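Local coordinates for protein NAD-dependent L-serine dehydrogenase (Pseudomonas aeruginosa, PDB 3OBB) that catalyses the NAD-dependent oxidation of L-serine and methyl-L-serine, acts only weakly on beta-hydroxyisobutyrate, and works as a homotetramer built as a dimer of dimers, at residues A[287-290]-A[291-294]. Residues are numbered along the deposited sequence; the frame is centred on the assembly and turned at random.
Sequences FSVV and QKLF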
ATOM      1  N   PHE A 287      10.020 -11.143 -14.353  1.00 31.76           N
ATOM      2  CA  PHE A 287       9.263 -10.385 -13.356  1.00 31.28           C
ATOM      3  C   PHE A 287       9.333 -11.007 -11.948  1.00 30.83           C
ATOM      4  O   PHE A 287       9.100 -10.315 -10.977  1.00 31.92           O
ATOM      5  CB  PHE A 287       7.796 -10.167 -13.807  1.00 30.52           C
ATOM      6  CG  PHE A 287       6.945 -11.417 -13.760  1.00 30.70           C
ATOM      7  CD1 PHE A 287       7.268 -12.538 -14.544  1.00 32.30           C
ATOM      8  CD2 PHE A 287       5.842 -11.494 -12.894  1.00 29.17           C
ATOM      9  CE1 PHE A 287       6.475 -13.702 -14.500  1.00 32.33           C
ATOM     10  CE2 PHE A 287       5.040 -12.637 -12.839  1.00 28.92           C
ATOM     11  CZ  PHE A 287       5.351 -13.747 -13.635  1.00 29.80           C
ATOM     12  N   SER A 288       9.652 -12.301 -11.817  1.00 30.80           N
ATOM     13  CA  SER A 288       9.818 -12.879 -10.466  1.00 29.81           C
ATOM     14  C   SER A 288      11.041 -12.342  -9.698  1.00 29.49           C
ATOM     15  O   SER A 288      11.197 -12.616  -8.509  1.00 29.83           O
ATOM     16  CB  SER A 288       9.734 -14.426 -10.471  1.00 29.34           C
ATOM     17  OG  SER A 288      10.856 -15.033 -11.084  1.00 30.00           O
ATOM     18  N   VAL A 289      11.870 -11.544 -10.369  1.00 30.05           N
ATOM     19  CA  VAL A 289      12.999 -10.807  -9.764  1.00 30.82           C
ATOM     20  C   VAL A 289      12.539  -9.900  -8.607  1.00 31.40           C
ATOM     21  O   VAL A 289      13.346  -9.483  -7.742  1.00 32.11           O
ATOM     22  CB  VAL A 289      13.786  -9.998 -10.831  1.00 31.63           C
ATOM     23  CG1 VAL A 289      13.048  -8.667 -11.203  1.00 31.19           C
ATOM     24  CG2 VAL A 289      15.212  -9.733 -10.363  1.00 29.47           C
ATOM     25  N   VAL A 290      11.225  -9.687  -8.537  1.00 30.57           N
ATOM     26  CA  VAL A 290      10.636  -8.984  -7.406  1.00 29.98           C
ATOM     27  C   VAL A 290      11.081  -9.644  -6.093  1.00 30.36           C
ATOM     28  O   VAL A 290      11.141  -8.971  -5.075  1.00 31.11           O
ATOM     29  CB  VAL A 290       9.078  -8.880  -7.575  1.00 30.42           C
ATOM     30  CG1 VAL A 290       8.381 -10.211  -7.280  1.00 26.14           C
ATOM     31  CG2 VAL A 290       8.481  -7.735  -6.755  1.00 30.32           C
ATOM     32  N   GLN A 291      11.406 -10.948  -6.135  1.00 29.50           N
ATOM     33  CA  GLN A 291      11.983 -11.678  -4.986  1.00 29.24           C
ATOM     34  C   GLN A 291      13.130 -10.923  -4.308  1.00 29.92           C
ATOM     35  O   GLN A 291      13.263 -10.966  -3.099  1.00 30.53           O
ATOM     36  CB  GLN A 291      12.454 -13.104  -5.389  1.00 29.09           C
ATOM     37  CG  GLN A 291      12.793 -14.044  -4.184  1.00 29.25           C
ATOM     38  CD  GLN A 291      11.577 -14.327  -3.300  1.00 28.34           C
ATOM     39  OE1 GLN A 291      10.822 -15.259  -3.548  1.00 28.95           O
ATOM     40  NE2 GLN A 291      11.392 -13.523  -2.265  1.00 29.46           N
ATOM     41  N   LYS A 292      13.950 -10.227  -5.096  1.00 31.32           N
ATOM     42  CA  LYS A 292      15.133  -9.527  -4.612  1.00 31.74           C
ATOM     43  C   LYS A 292      14.809  -8.372  -3.640  1.00 32.93           C
ATOM     44  O   LYS A 292      15.626  -8.026  -2.749  1.00 33.04           O
ATOM     45  CB  LYS A 292      15.913  -8.977  -5.804  1.00 32.92           C
ATOM     46  CG  LYS A 292      16.600 -10.047  -6.659  1.00 33.78           C
ATOM     47  CD  LYS A 292      17.741  -9.408  -7.462  1.00 33.25           C
ATOM     48  CE  LYS A 292      18.406 -10.393  -8.419  1.00 34.15           C
ATOM     49  NZ  LYS A 292      19.354 -11.193  -7.584  1.00 38.46           N
ATOM     50  N   LEU A 293      13.650  -7.755  -3.823  1.00 31.70           N
ATOM     51  CA  LEU A 293      13.172  -6.778  -2.830  1.00 32.85           C
ATOM     52  C   LEU A 293      13.157  -7.352  -1.398  1.00 33.32           C
ATOM     53  O   LEU A 293      13.499  -6.653  -0.433  1.00 33.41           O
ATOM     54  CB  LEU A 293      11.773  -6.273  -3.206  1.00 31.68           C
ATOM     55  CG  LEU A 293      11.671  -5.372  -4.450  1.00 31.77           C
ATOM     56  CD1 LEU A 293      10.245  -4.840  -4.570  1.00 30.29           C
ATOM     57  CD2 LEU A 293      12.673  -4.223  -4.355  1.00 30.83           C
ATOM     58  N   PHE A 294      12.828  -8.641  -1.275  1.00 33.82           N
ATOM     59  CA  PHE A 294      12.612  -9.275   0.041  1.00 34.71           C
ATOM     60  C   PHE A 294      13.737 -10.153   0.549  1.00 37.35           C
ATOM     61  O   PHE A 294      13.808 -10.409   1.756  1.00 37.96           O
ATOM     62  CB  PHE A 294      11.318 -10.091   0.015  1.00 33.85           C
ATOM     63  CG  PHE A 294      10.169  -9.349  -0.578  1.00 33.25           C
ATOM     64  CD1 PHE A 294       9.715  -9.660  -1.853  1.00 31.58           C
ATOM     65  CD2 PHE A 294       9.568  -8.318   0.128  1.00 32.73           C
ATOM     66  CE1 PHE A 294       8.657  -8.980  -2.413  1.00 32.57           C
ATOM     67  CE2 PHE A 294       8.509  -7.609  -0.430  1.00 35.00           C
ATOM     68  CZ  PHE A 294       8.059  -7.941  -1.708  1.00 35.52           C
TER
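The chain runs without a break from a 3-10 turn (287-289) into a weakly bonded helical turn, joined by i to i+3 bonds: Gln291 N donates to Ser288 O (2.9 Å), Lys292 N to Val289 O (2.8 Å) and, with a more bent N-H...O angle of 136°, Leu293 N to Val290 O (3.1 Å). The same spacing brings side chains three apart together. Val289 sends CG2, anti to its own backbone N, against the aliphatic part of Lys292, whose CE lies 3.8 Å from that methyl. A turn about the lysine CD-CE bond (chi4 -80°) swings NZ aside, where it is hydrogen-bonded to Gln298 OE1. Val290 CG2 meets Leu293 CD1 at 4.0 Å; both side chains also pack on Leu277 of helix 265-279. The Phe294 ring approaches Val290 O obliquely, its CD1 3.6 Å away, and rests on Ala192 of helix 168-196 and on Pro265 of a second subunit. Away from the NAD and active sites, the turn is thus held mainly by backbone hydrogen bonds and apolar packing, while polar side-chain ends bond outside it: Lys292 NZ joins it to the chain end, and Gln291 NE2, bonded to Ala188 O, anchors it to helix 168-196.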